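Long-range contacts in GEO10716p1 (Drosophila melanogaster, PDB 7BTG), which probably removes phosphate from phosphorylated arginine residues, as an arginine phosphatase of the low molecular weight protein tyrosine phosphatase family: residues Y34-G39 with L67-S72; V6-T11 with G39-N44; F79-A84 with K107-G112; E18-H23 with Q141-C146. The protein carries 1 engineered substitution. All blocks are in the same frame, centred on the assembly; numbering follows the deposited sequence.

In the fold
Three of the four contacts reach the parallel sheet, whose strand order is 34-39, 2-7, 81-84, 107-110. Interaction 3 pairs two of its strands by regular backbone bonds, whereas interaction 1 fastens a loop to the outermost strand 34-39 by a single bridge and a salt bridge. Interaction 2 shares Gly39 with interaction 1 and holds the phosphate-binding loop that follows strand 2-7; Asn10 joins the two by bonds to Arg69 and Ser37. Interaction 4 is buried and wholly apolar across its interface, joining two helices, and it meets interaction 3 where Leu111 packs on Ser145. Interactions 1 to 3 are partly buried and mix apolar packing with charged or polar bonds.

Interaction 1: residues Y34-G39 with L67-S72; sequences YVDSAG and LGRMIS
Ala38 CB lies over the centre of one face of the Arg69 guanidinium, 3.8 Å from CZ, while Asp36 meets that group at its edge, close to its plane. The two charged side chains come from opposite directions, their carboxylate and guanidinium planes turned 29° apart. Arg69 NH2 makes the main bond of the salt bridge, 2.9 Å to Asp36 OD1, reaching that oxygen from above the carboxylate plane. Arg69 NE adds a weak, bent bond of 3.4 Å to the same Asp36 OD1. The other carboxylate oxygen, OD2, takes a weak bond from Ser37 N. Arg69 gets there with CG lodged between its backbone N and carbonyl carbon (chi1 72°) and with the chain extended to NE, which carries the guanidinium back along strand 34-39 and across Ala38.

Beyond the arginine the backbones form one bridge between Gly39 and Met70. Ile71 N bonds Gly39 O at 2.9 Å, and Gly39 N makes a weak, bent bond of 2.8 Å to Arg69 O. Ile71 CB closes on Ala38 CB at 4.1 Å, and its side chain also packs on Leu93 and Met96 of helix 87-99. Met70 CE rests 3.8 Å from Gly39 O.

Arg69 NH1 has a second acid, Asp75, at the start of helix 73-78. Carboxylates thus meet all three of its nitrogens, NE only weakly, while a methyl group covers one face; the pairing probably balances much of the arginine's charge, limits rotation of the guanidinium and pins loop 67-72 to the edge strand of the sheet.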
loop_
_atom_site.group_PDB
_atom_site.type_symbol
_atom_site.label_atom_id
_atom_site.label_comp_id
_atom_site.label_asym_id
_atom_site.label_seq_id
_atom_site.Cartn_x
_atom_site.Cartn_y
_atom_site.Cartn_z
ATOM N N TYR A 34 -10.255 -1.665 -8.105
ATOM C CA TYR A 34 -9.462 -2.859 -7.860
ATOM C C TYR A 34 -8.230 -2.474 -7.049
ATOM O O TYR A 34 -7.506 -1.539 -7.408
ATOM C CB TYR A 34 -9.067 -3.527 -9.171
ATOM C CG TYR A 34 -8.221 -4.748 -8.963
ATOM C CD1 TYR A 34 -8.711 -5.829 -8.255
ATOM C CD2 TYR A 34 -6.928 -4.816 -9.460
ATOM C CE1 TYR A 34 -7.942 -6.952 -8.056
ATOM C CE2 TYR A 34 -6.151 -5.937 -9.269
ATOM C CZ TYR A 34 -6.664 -7.001 -8.564
ATOM O OH TYR A 34 -5.905 -8.130 -8.359
ATOM N N VAL A 35 -8.009 -3.182 -5.952
ATOM C CA VAL A 35 -6.938 -2.886 -5.012
ATOM C C VAL A 35 -6.127 -4.160 -4.815
ATOM O O VAL A 35 -6.694 -5.252 -4.716
ATOM C CB VAL A 35 -7.496 -2.371 -3.667
ATOM C CG1 VAL A 35 -6.375 -1.912 -2.748
ATOM C CG2 VAL A 35 -8.489 -1.244 -3.900
ATOM N N ASP A 36 -4.804 -4.024 -4.776
ATOM C CA ASP A 36 -3.912 -5.171 -4.657
ATOM C C ASP A 36 -2.644 -4.718 -3.941
ATOM O O ASP A 36 -2.477 -3.536 -3.626
ATOM C CB ASP A 36 -3.609 -5.776 -6.040
ATOM C CG ASP A 36 -2.916 -7.133 -5.953
ATOM O OD1 ASP A 36 -2.264 -7.540 -6.946
ATOM O OD2 ASP A 36 -3.013 -7.779 -4.884
ATOM N N SER A 37 -1.730 -5.655 -3.688
ATOM C CA SER A 37 -0.465 -5.245 -3.097
ATOM C C SER A 37 0.639 -6.209 -3.519
ATOM O O SER A 37 0.384 -7.338 -3.951
ATOM C CB SER A 37 -0.556 -5.125 -1.570
ATOM O OG SER A 37 -0.789 -6.371 -0.932
ATOM N N ALA A 38 1.876 -5.713 -3.440
ATOM C CA ALA A 38 3.035 -6.458 -3.903
ATOM C C ALA A 38 4.262 -5.944 -3.160
ATOM O O ALA A 38 4.195 -4.947 -2.430
ATOM C CB ALA A 38 3.189 -6.340 -5.424
ATOM N N GLY A 39 5.404 -6.620 -3.376
ATOM C CA GLY A 39 6.608 -6.348 -2.612
ATOM C C GLY A 39 7.840 -6.271 -3.491
ATOM O O GLY A 39 7.777 -6.468 -4.702
ATOM N N LEU A 67 -1.438 -13.486 -0.256
ATOM C CA LEU A 67 -0.131 -14.126 -0.319
ATOM C C LEU A 67 0.915 -13.114 -0.784
ATOM O O LEU A 67 0.730 -12.459 -1.815
ATOM C CB LEU A 67 -0.167 -15.320 -1.274
ATOM C CG LEU A 67 -1.034 -16.541 -0.944
ATOM C CD1 LEU A 67 -1.164 -17.466 -2.154
ATOM C CD2 LEU A 67 -0.495 -17.300 0.249
ATOM N N GLY A 68 2.027 -13.026 -0.055
ATOM C CA GLY A 68 3.110 -12.148 -0.466
ATOM C C GLY A 68 3.603 -12.457 -1.864
ATOM O O GLY A 68 3.804 -13.627 -2.198
ATOM N N ARG A 69 3.750 -11.440 -2.709
ATOM C CA ARG A 69 4.241 -11.644 -4.064
ATOM C C ARG A 69 5.151 -10.486 -4.453
ATOM O O ARG A 69 5.128 -9.408 -3.853
ATOM C CB ARG A 69 3.098 -11.784 -5.095
ATOM C CG ARG A 69 2.351 -10.475 -5.396
ATOM C CD ARG A 69 1.289 -10.668 -6.471
ATOM N NE ARG A 69 0.629 -9.417 -6.861
ATOM C CZ ARG A 69 1.113 -8.571 -7.773
ATOM N NH1 ARG A 69 2.272 -8.831 -8.377
ATOM N NH2 ARG A 69 0.443 -7.460 -8.083
ATOM N N MET A 70 5.975 -10.734 -5.463
ATOM C CA MET A 70 6.833 -9.698 -5.997
ATOM C C MET A 70 6.042 -8.841 -6.965
ATOM O O MET A 70 5.114 -9.315 -7.618
ATOM C CB MET A 70 8.024 -10.301 -6.734
ATOM C CG MET A 70 8.958 -11.125 -5.885
ATOM S SD MET A 70 10.337 -10.167 -5.212
ATOM C CE MET A 70 10.384 -8.742 -6.287
ATOM N N ILE A 71 6.399 -7.558 -7.035
ATOM C CA ILE A 71 5.909 -6.745 -8.133
ATOM C C ILE A 71 6.542 -7.264 -9.416
ATOM O O ILE A 71 7.712 -7.665 -9.433
ATOM C CB ILE A 71 6.214 -5.253 -7.900
ATOM C CG1 ILE A 71 5.392 -4.389 -8.855
ATOM C CG2 ILE A 71 7.696 -4.948 -8.089
ATOM C CD1 ILE A 71 5.464 -2.921 -8.562
ATOM N N SER A 72 5.752 -7.322 -10.481
ATOM C CA SER A 72 6.232 -7.708 -11.799
ATOM C C SER A 72 6.180 -6.500 -12.721
ATOM O O SER A 72 5.567 -5.476 -12.411
ATOM C CB SER A 72 5.384 -8.853 -12.376
ATOM O OG SER A 72 4.041 -8.433 -12.571
#

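Interaction 2: residues V6-T11 with G39-N44; sequences VSIGNT and GLRSWN. Engineered in segment 6-11: Ser7 (natural residue Cys). With PO4 (phosphate ion), chain B.
Gly39 runs so close to Asn10 that a beta carbon on the glycine would come within 2.7 Å of Asn10 CB, a clash. Asn10 itself has a left-handed backbone (phi 53°, psi 44°), part of the tight turn of the P-loop, the phosphate-binding loop that in this family joins the first strand to the first helix. The side-chain amide of Asn10 is fully employed: OD1 bonds His66 and Arg69 N, ND2 bonds Ser14 and Ser37.

Inside the loop sits a phosphate ion, probably from the crystallisation liquor. Gly9 N bonds phosphate O4 at 2.9 Å and Thr11 N bonds O1 at 2.8 Å, both nearly straight; Cys12 N and Arg13 NE hold it too. Ser7, an engineered replacement of the natural cysteine, puts OG 2.8 Å from phosphate O1, and its hydroxyl also has a hydrogen-bond partner in Ser14 OG.

On the outer side, Leu40 N bonds Ile8 O at 3.0 Å, and Val6 CG1 packs on Leu40 CG at 3.7 Å. Ile8 CG1, anti to the backbone N (chi1 -170°), carries CD1 over one face of the Arg41 guanidinium, 3.7 Å from CZ. Arg41 CB in turn covers the centre of a Trp43 face, NH1 bonds Leu40 O, and NH2 has a salt bridge to Glu92. With an alanine in place of Arg41, the end of Ile8 would probably lose its flat cover and Glu92 its charged mate. Asn44 CB lies against Thr11 CB at 3.9 Å.

Backbone N-H groups thus turn inward to the anion while the carbonyl of Ile8 turns outward to Leu40, an arrangement that suits a loop built to cradle a phosphate.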
loop_
_atom_site.group_PDB
_atom_site.type_symbol
_atom_site.label_atom_id
_atom_site.label_comp_id
_atom_site.label_asym_id
_atom_site.label_seq_id
_atom_site.Cartn_x
_atom_site.Cartn_y
_atom_site.Cartn_z
ATOM N N VAL A 6 2.681 -0.934 -2.253
ATOM C CA VAL A 6 3.982 -1.593 -2.306
ATOM C C VAL A 6 4.748 -1.341 -1.019
ATOM O O VAL A 6 4.890 -0.192 -0.583
ATOM C CB VAL A 6 4.800 -1.150 -3.525
ATOM C CG1 VAL A 6 6.229 -1.748 -3.456
ATOM C CG2 VAL A 6 4.111 -1.635 -4.781
ATOM N N SER A 7 5.208 -2.422 -0.390
ATOM C CA SER A 7 6.106 -2.358 0.748
ATOM C C SER A 7 7.269 -3.286 0.452
ATOM O O SER A 7 7.222 -4.061 -0.502
ATOM C CB SER A 7 5.405 -2.744 2.061
ATOM O OG SER A 7 4.820 -4.039 2.014
ATOM N N ILE A 8 8.330 -3.227 1.266
ATOM C CA ILE A 8 9.489 -4.041 0.912
ATOM C C ILE A 8 9.155 -5.521 1.049
ATOM O O ILE A 8 9.436 -6.317 0.145
ATOM C CB ILE A 8 10.741 -3.626 1.713
ATOM C CG1 ILE A 8 11.952 -4.333 1.123
ATOM C CG2 ILE A 8 10.642 -3.948 3.201
ATOM C CD1 ILE A 8 13.255 -3.812 1.605
ATOM N N GLY A 9 8.450 -5.899 2.113
ATOM C CA GLY A 9 8.193 -7.308 2.329
ATOM C C GLY A 9 6.868 -7.810 1.799
ATOM O O GLY A 9 6.689 -9.016 1.667
ATOM N N ASN A 10 5.919 -6.909 1.516
ATOM C CA ASN A 10 4.547 -7.287 1.156
ATOM C C ASN A 10 3.949 -8.225 2.199
ATOM O O ASN A 10 3.284 -9.214 1.887
ATOM C CB ASN A 10 4.470 -7.909 -0.235
ATOM C CG ASN A 10 3.041 -8.061 -0.712
ATOM O OD1 ASN A 10 2.719 -8.952 -1.505
ATOM N ND2 ASN A 10 2.160 -7.201 -0.200
ATOM N N THR A 11 4.179 -7.886 3.458
ATOM C CA THR A 11 3.739 -8.711 4.571
ATOM C C THR A 11 3.214 -7.898 5.741
ATOM O O THR A 11 2.512 -8.463 6.580
ATOM C CB THR A 11 4.900 -9.615 5.046
ATOM O OG1 THR A 11 4.496 -10.422 6.155
ATOM C CG2 THR A 11 6.122 -8.784 5.442
ATOM N N GLY A 39 5.404 -6.620 -3.376
ATOM C CA GLY A 39 6.608 -6.348 -2.612
ATOM C C GLY A 39 7.840 -6.271 -3.491
ATOM O O GLY A 39 7.777 -6.468 -4.702
ATOM N N LEU A 40 8.968 -5.982 -2.848
ATOM C CA LEU A 40 10.229 -5.737 -3.541
ATOM C C LEU A 40 11.337 -6.734 -3.168
ATOM O O LEU A 40 12.492 -6.530 -3.558
ATOM C CB LEU A 40 10.669 -4.294 -3.264
ATOM C CG LEU A 40 9.631 -3.218 -3.648
ATOM C CD1 LEU A 40 9.952 -1.898 -3.040
ATOM C CD2 LEU A 40 9.508 -3.052 -5.174
ATOM N N ARG A 41 11.027 -7.796 -2.415
ATOM C CA ARG A 41 12.002 -8.811 -2.023
ATOM C C ARG A 41 11.304 -10.161 -1.960
ATOM O O ARG A 41 10.096 -10.241 -1.737
ATOM C CB ARG A 41 12.646 -8.542 -0.650
ATOM C CG ARG A 41 13.384 -7.224 -0.486
ATOM C CD ARG A 41 14.742 -7.201 -1.177
ATOM N NE ARG A 41 15.415 -5.958 -0.847
ATOM C CZ ARG A 41 15.162 -4.800 -1.456
ATOM N NH1 ARG A 41 14.272 -4.750 -2.435
ATOM N NH2 ARG A 41 15.793 -3.696 -1.093
ATOM N N SER A 42 12.076 -11.236 -2.137
ATOM C CA SER A 42 11.470 -12.563 -2.025
ATOM C C SER A 42 11.291 -13.030 -0.578
ATOM O O SER A 42 10.725 -14.102 -0.375
ATOM C CB SER A 42 12.305 -13.593 -2.787
ATOM O OG SER A 42 13.604 -13.653 -2.231
ATOM N N TRP A 43 11.712 -12.231 0.416
ATOM C CA TRP A 43 11.818 -12.672 1.806
ATOM C C TRP A 43 10.547 -13.353 2.297
ATOM O O TRP A 43 10.564 -14.521 2.701
ATOM C CB TRP A 43 12.150 -11.478 2.707
ATOM C CG TRP A 43 13.434 -10.794 2.362
ATOM C CD1 TRP A 43 14.487 -11.325 1.661
ATOM C CD2 TRP A 43 13.806 -9.450 2.689
ATOM N NE1 TRP A 43 15.487 -10.399 1.550
ATOM C CE2 TRP A 43 15.095 -9.236 2.159
ATOM C CE3 TRP A 43 13.174 -8.406 3.377
ATOM C CZ2 TRP A 43 15.768 -8.025 2.300
ATOM C CZ3 TRP A 43 13.846 -7.189 3.507
ATOM C CH2 TRP A 43 15.124 -7.015 2.979
ATOM N N ASN A 44 9.430 -12.631 2.281
ATOM C CA ASN A 44 8.169 -13.140 2.796
ATOM C C ASN A 44 7.209 -13.562 1.685
ATOM O O ASN A 44 5.995 -13.614 1.914
ATOM C CB ASN A 44 7.529 -12.090 3.702
ATOM C CG ASN A 44 8.451 -11.668 4.850
ATOM O OD1 ASN A 44 9.194 -10.685 4.752
ATOM N ND2 ASN A 44 8.398 -12.409 5.947
HETATM P P PO4 B . 6.453 -4.673 4.995
HETATM O O1 PO4 B . 5.589 -5.616 4.180
HETATM O O2 PO4 B . 7.013 -5.411 6.183
HETATM O O3 PO4 B . 5.683 -3.502 5.558
HETATM O O4 PO4 B . 7.563 -4.083 4.126
HETATM O O HOH W 1 4.192 -12.422 3.731
#

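Interaction 3: residues F79-A84 with K107-G112; sequences FDYIFA and KIQLLG
Tyr81 and Lys107 lie side by side and point the same way, at the start of two parallel strands of a beta-alpha-beta unit in which helix 87-99 links strand 81-84 to strand 107-110. The short segments 81-84 and 107-110 run 25° apart. Lys107 CD rests 3.8 Å from Tyr81 OH, its methylenes following the ring. Gln109, on the same sheet face, slants across the tyrosine: its amide stands at the ring edge, the two planes 70° apart, and OE1 comes 3.5 Å from Tyr81 CE1. That oxygen is hydrogen-bonded to Tyr114 OH, which is likely to limit rotation of the amide.

Phe83 continues this row. Gln109 points the same way beside it, whereas Leu111 meets it nearly at a right angle, CD1 standing over one face 4.3 Å from the Phe83 ring centroid. Both aromatic rings turn toward Phe149 of helix 133-154 and meet its ring edge-to-face. With a serine in place of Tyr81, the amide of Gln109 and the methylenes of Lys107 would probably be left without their flat neighbour, and Phe149 without one of its edge-to-face partners.

The other sheet face carries Ile82, Ala84, Ile108 and Leu110. Ile82 CB lies 4.3 Å from Ile108 CG1, and these isoleucines pack under helix 87-99, on Leu93 and on Leu90 and Ala97 respectively.

Backbone bonds between the strands keep the register: Ile82 N to Lys107 O at 2.8 Å, Gln109 N to Ile82 O at 3.0 Å. Beyond the second strand, Leu111 N still reaches Ala84 O at 2.8 Å, with an N-H...O angle of 177°.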
loop_
_atom_site.group_PDB
_atom_site.type_symbol
_atom_site.label_atom_id
_atom_site.label_comp_id
_atom_site.label_asym_id
_atom_site.label_seq_id
_atom_site.Cartn_x
_atom_site.Cartn_y
_atom_site.Cartn_z
ATOM N N PHE A 79 -1.904 -0.704 -13.409
ATOM C CA PHE A 79 -2.437 0.033 -12.271
ATOM C C PHE A 79 -2.366 1.523 -12.547
ATOM O O PHE A 79 -1.512 1.991 -13.301
ATOM C CB PHE A 79 -1.707 -0.306 -10.961
ATOM C CG PHE A 79 -2.024 -1.675 -10.435
ATOM C CD1 PHE A 79 -3.079 -1.864 -9.563
ATOM C CD2 PHE A 79 -1.283 -2.782 -10.837
ATOM C CE1 PHE A 79 -3.390 -3.135 -9.095
ATOM C CE2 PHE A 79 -1.579 -4.042 -10.374
ATOM C CZ PHE A 79 -2.630 -4.228 -9.499
ATOM N N ASP A 80 -3.300 2.259 -11.945
ATOM C CA ASP A 80 -3.326 3.711 -12.058
ATOM C C ASP A 80 -2.436 4.368 -11.011
ATOM O O ASP A 80 -1.793 5.389 -11.281
ATOM C CB ASP A 80 -4.769 4.226 -11.916
ATOM C CG ASP A 80 -5.738 3.530 -12.873
ATOM O OD1 ASP A 80 -5.554 3.637 -14.107
ATOM O OD2 ASP A 80 -6.683 2.875 -12.391
ATOM N N TYR A 81 -2.416 3.810 -9.810
ATOM C CA TYR A 81 -1.581 4.295 -8.725
ATOM C C TYR A 81 -0.795 3.119 -8.176
ATOM O O TYR A 81 -1.342 2.025 -8.032
ATOM C CB TYR A 81 -2.425 4.949 -7.619
ATOM C CG TYR A 81 -2.919 6.308 -8.025
ATOM C CD1 TYR A 81 -2.203 7.437 -7.690
ATOM C CD2 TYR A 81 -4.085 6.457 -8.791
ATOM C CE1 TYR A 81 -2.627 8.696 -8.079
ATOM C CE2 TYR A 81 -4.532 7.721 -9.179
ATOM C CZ TYR A 81 -3.788 8.839 -8.819
ATOM O OH TYR A 81 -4.176 10.114 -9.185
ATOM N N ILE A 82 0.489 3.339 -7.920
ATOM C CA ILE A 82 1.330 2.421 -7.160
ATOM C C ILE A 82 1.912 3.225 -6.009
ATOM O O ILE A 82 2.616 4.216 -6.233
ATOM C CB ILE A 82 2.439 1.800 -8.019
ATOM C CG1 ILE A 82 1.842 1.000 -9.173
ATOM C CG2 ILE A 82 3.298 0.923 -7.177
ATOM C CD1 ILE A 82 2.886 0.434 -10.110
ATOM N N PHE A 83 1.576 2.837 -4.791
ATOM C CA PHE A 83 1.921 3.587 -3.592
ATOM C C PHE A 83 3.079 2.910 -2.876
ATOM O O PHE A 83 2.990 1.728 -2.531
ATOM C CB PHE A 83 0.719 3.707 -2.660
ATOM C CG PHE A 83 -0.356 4.621 -3.191
ATOM C CD1 PHE A 83 -0.076 5.957 -3.442
ATOM C CD2 PHE A 83 -1.629 4.148 -3.444
ATOM C CE1 PHE A 83 -1.037 6.799 -3.941
ATOM C CE2 PHE A 83 -2.598 4.987 -3.939
ATOM C CZ PHE A 83 -2.303 6.320 -4.176
ATOM N N ALA A 84 4.155 3.661 -2.671
ATOM C CA ALA A 84 5.251 3.268 -1.801
ATOM C C ALA A 84 4.978 3.688 -0.359
ATOM O O ALA A 84 4.297 4.682 -0.098
ATOM C CB ALA A 84 6.554 3.918 -2.286
ATOM N N LYS A 107 0.869 6.247 -11.995
ATOM C CA LYS A 107 1.447 7.216 -11.081
ATOM C C LYS A 107 2.051 6.470 -9.893
ATOM O O LYS A 107 1.390 5.627 -9.279
ATOM C CB LYS A 107 0.383 8.214 -10.634
ATOM C CG LYS A 107 -0.427 8.755 -11.813
ATOM C CD LYS A 107 -1.123 10.059 -11.495
ATOM C CE LYS A 107 -1.296 10.905 -12.753
ATOM N NZ LYS A 107 -0.100 11.768 -12.991
ATOM N N ILE A 108 3.312 6.768 -9.592
ATOM C CA ILE A 108 4.042 6.140 -8.501
ATOM C C ILE A 108 4.295 7.198 -7.435
ATOM O O ILE A 108 4.968 8.201 -7.695
ATOM C CB ILE A 108 5.365 5.527 -8.985
ATOM C CG1 ILE A 108 5.107 4.444 -10.045
ATOM C CG2 ILE A 108 6.136 4.982 -7.793
ATOM C CD1 ILE A 108 6.328 4.115 -10.918
ATOM N N GLN A 109 3.770 6.984 -6.228
ATOM C CA GLN A 109 3.780 8.050 -5.239
ATOM C C GLN A 109 3.982 7.480 -3.844
ATOM O O GLN A 109 3.607 6.341 -3.549
ATOM C CB GLN A 109 2.468 8.882 -5.285
ATOM C CG GLN A 109 2.142 9.478 -6.668
ATOM C CD GLN A 109 0.736 10.087 -6.769
ATOM O OE1 GLN A 109 -0.124 9.870 -5.918
ATOM N NE2 GLN A 109 0.515 10.860 -7.815
ATOM N N LEU A 110 4.596 8.296 -2.995
ATOM C CA LEU A 110 4.645 8.027 -1.567
ATOM C C LEU A 110 3.232 8.122 -1.015
ATOM O O LEU A 110 2.593 9.172 -1.127
ATOM C CB LEU A 110 5.568 9.050 -0.919
ATOM C CG LEU A 110 6.160 8.835 0.453
ATOM C CD1 LEU A 110 7.078 7.627 0.445
ATOM C CD2 LEU A 110 6.923 10.083 0.824
ATOM N N LEU A 111 2.717 7.022 -0.456
ATOM C CA LEU A 111 1.335 7.032 0.026
ATOM C C LEU A 111 1.131 8.099 1.089
ATOM O O LEU A 111 0.107 8.796 1.102
ATOM C CB LEU A 111 0.952 5.660 0.590
ATOM C CG LEU A 111 -0.329 5.640 1.436
ATOM C CD1 LEU A 111 -1.531 5.890 0.556
ATOM C CD2 LEU A 111 -0.486 4.313 2.171
ATOM N N GLY A 112 2.099 8.238 1.990
ATOM C CA GLY A 112 2.010 9.163 3.097
ATOM C C GLY A 112 2.085 10.613 2.697
ATOM O O GLY A 112 1.818 11.474 3.536
#

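Interaction 4: residues E18-H23 with Q141-C146; sequences EAILKH and QILESC. With PO4 (phosphate ion), chain C.
Ile20 of helix 13-27 is the centre of a helix-helix contact in the alpha/beta fold, packing against three residues of helix 133-154. The two segments run at 41° to one another, their axes 9.9 Å apart at closest approach, and their interface is wholly apolar. Ile20 uses two branches: CD1 reaches Ile142 CG2 at 3.9 Å, while CG2, anti to the backbone N, lies 4.1 Å from Leu143 CD1. Its chain meets that of Leu143 at about a right angle. Cys146 SG, anti to the carbonyl carbon (chi1 -70°), touches Ile20 CG2 and Leu21 CB, each at 4.1 Å. Leu21 then runs on to Leu150 and to Val35 of the edge strand, so this buried patch joins both helices to the sheet.

Away from this patch the side chains of the two segments find other partners. On the second helix, Glu144 turns outward and forms salt bridges with Arg148 and Arg117, and Gln141 bonds backbone carbonyls of the loop before the helix. On the far side of the first helix a polar cluster replaces the hydrophobic one: Lys22 NZ forms a salt bridge of 3.0 Å with Glu18 OE2, which accepts through its anti lone pair, away from OE1. A phosphate ion, probably from the crystallisation liquor and also held by His66 ND1, sits beside this pair, with Lys22 NZ making a weak bond of 3.2 Å to its O1.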
loop_
_atom_site.group_PDB
_atom_site.type_symbol
_atom_site.label_atom_id
_atom_site.label_comp_id
_atom_site.label_asym_id
_atom_site.label_seq_id
_atom_site.Cartn_x
_atom_site.Cartn_y
_atom_site.Cartn_z
ATOM N N GLU A 18 -3.925 -2.551 1.566
ATOM C CA GLU A 18 -4.850 -3.173 0.626
ATOM C C GLU A 18 -6.210 -3.416 1.264
ATOM O O GLU A 18 -7.249 -3.080 0.688
ATOM C CB GLU A 18 -4.286 -4.485 0.104
ATOM C CG GLU A 18 -5.258 -5.189 -0.825
ATOM C CD GLU A 18 -4.728 -6.526 -1.268
ATOM O OE1 GLU A 18 -3.539 -6.782 -1.012
ATOM O OE2 GLU A 18 -5.490 -7.312 -1.871
ATOM N N ALA A 19 -6.219 -3.995 2.459
ATOM C CA ALA A 19 -7.478 -4.339 3.108
ATOM C C ALA A 19 -8.241 -3.089 3.545
ATOM O O ALA A 19 -9.476 -3.041 3.445
ATOM C CB ALA A 19 -7.199 -5.241 4.306
ATOM N N ILE A 20 -7.514 -2.075 4.032
ATOM C CA ILE A 20 -8.125 -0.821 4.475
ATOM C C ILE A 20 -8.844 -0.129 3.324
ATOM O O ILE A 20 -10.005 0.283 3.447
ATOM C CB ILE A 20 -7.058 0.102 5.088
ATOM C CG1 ILE A 20 -6.830 -0.259 6.552
ATOM C CG2 ILE A 20 -7.452 1.572 4.912
ATOM C CD1 ILE A 20 -5.617 0.402 7.160
ATOM N N LEU A 21 -8.156 0.030 2.195
ATOM C CA LEU A 21 -8.757 0.707 1.059
ATOM C C LEU A 21 -9.890 -0.121 0.478
ATOM O O LEU A 21 -10.891 0.432 0.000
ATOM C CB LEU A 21 -7.705 0.987 -0.014
ATOM C CG LEU A 21 -8.301 1.725 -1.208
ATOM C CD1 LEU A 21 -8.899 3.027 -0.693
ATOM C CD2 LEU A 21 -7.284 1.975 -2.322
ATOM N N LYS A 22 -9.737 -1.450 0.495
ATOM C CA LYS A 22 -10.830 -2.322 0.079
ATOM C C LYS A 22 -12.087 -2.063 0.906
ATOM O O LYS A 22 -13.196 -2.013 0.356
ATOM C CB LYS A 22 -10.410 -3.787 0.183
ATOM C CG LYS A 22 -9.946 -4.376 -1.131
ATOM C CD LYS A 22 -9.264 -5.732 -0.952
ATOM C CE LYS A 22 -8.876 -6.306 -2.316
ATOM N NZ LYS A 22 -8.422 -7.714 -2.209
ATOM N N HIS A 23 -11.929 -1.881 2.224
ATOM C CA HIS A 23 -13.065 -1.572 3.084
ATOM C C HIS A 23 -13.655 -0.208 2.747
ATOM O O HIS A 23 -14.869 -0.075 2.565
ATOM C CB HIS A 23 -12.654 -1.622 4.553
ATOM C CG HIS A 23 -13.789 -1.397 5.510
ATOM N ND1 HIS A 23 -14.973 -2.104 5.445
ATOM C CD2 HIS A 23 -13.923 -0.537 6.552
ATOM C CE1 HIS A 23 -15.785 -1.694 6.405
ATOM N NE2 HIS A 23 -15.173 -0.744 7.091
ATOM N N GLN A 141 -1.411 5.991 9.987
ATOM C CA GLN A 141 -0.885 6.681 8.810
ATOM C C GLN A 141 -1.532 6.171 7.532
ATOM O O GLN A 141 -1.838 6.955 6.627
ATOM C CB GLN A 141 0.628 6.506 8.704
ATOM C CG GLN A 141 1.493 7.492 9.448
ATOM C CD GLN A 141 2.939 6.989 9.570
ATOM O OE1 GLN A 141 3.176 5.868 9.998
ATOM N NE2 GLN A 141 3.902 7.819 9.175
ATOM N N ILE A 142 -1.731 4.860 7.427
ATOM C CA ILE A 142 -2.294 4.309 6.202
ATOM C C ILE A 142 -3.762 4.703 6.076
ATOM O O ILE A 142 -4.240 5.047 4.987
ATOM C CB ILE A 142 -2.099 2.780 6.161
ATOM C CG1 ILE A 142 -0.621 2.409 5.961
ATOM C CG2 ILE A 142 -2.903 2.185 5.040
ATOM C CD1 ILE A 142 -0.288 0.951 6.343
ATOM N N LEU A 143 -4.493 4.671 7.188
ATOM C CA LEU A 143 -5.906 5.029 7.160
ATOM C C LEU A 143 -6.099 6.487 6.742
ATOM O O LEU A 143 -6.860 6.775 5.814
ATOM C CB LEU A 143 -6.528 4.770 8.530
ATOM C CG LEU A 143 -8.010 5.095 8.674
ATOM C CD1 LEU A 143 -8.794 4.422 7.559
ATOM C CD2 LEU A 143 -8.467 4.617 10.028
ATOM N N GLU A 144 -5.396 7.424 7.392
ATOM C CA GLU A 144 -5.559 8.818 6.994
ATOM C C GLU A 144 -5.133 9.014 5.551
ATOM O O GLU A 144 -5.829 9.696 4.782
ATOM C CB GLU A 144 -4.775 9.763 7.903
ATOM C CG GLU A 144 -5.001 11.242 7.535
ATOM C CD GLU A 144 -4.268 12.218 8.453
ATOM O OE1 GLU A 144 -3.732 11.775 9.496
ATOM O OE2 GLU A 144 -4.234 13.435 8.131
ATOM N N SER A 145 -4.003 8.394 5.163
ATOM C CA SER A 145 -3.489 8.523 3.803
ATOM C C SER A 145 -4.528 8.090 2.783
ATOM O O SER A 145 -4.779 8.799 1.805
ATOM C CB SER A 145 -2.210 7.689 3.622
ATOM O OG SER A 145 -1.183 8.070 4.512
ATOM N N CYS A 146 -5.123 6.909 2.976
ATOM C CA CYS A 146 -6.160 6.464 2.050
ATOM C C CYS A 146 -7.363 7.408 2.066
ATOM O O CYS A 146 -7.997 7.643 1.030
ATOM C CB CYS A 146 -6.619 5.043 2.396
ATOM S SG CYS A 146 -5.438 3.715 2.085
HETATM P P PO4 C . -5.700 -10.654 -2.883
HETATM O O1 PO4 C . -7.037 -10.307 -3.503
HETATM O O2 PO4 C . -5.706 -10.381 -1.390
HETATM O O3 PO4 C . -5.445 -12.125 -3.093
HETATM O O4 PO4 C . -4.611 -9.892 -3.632
#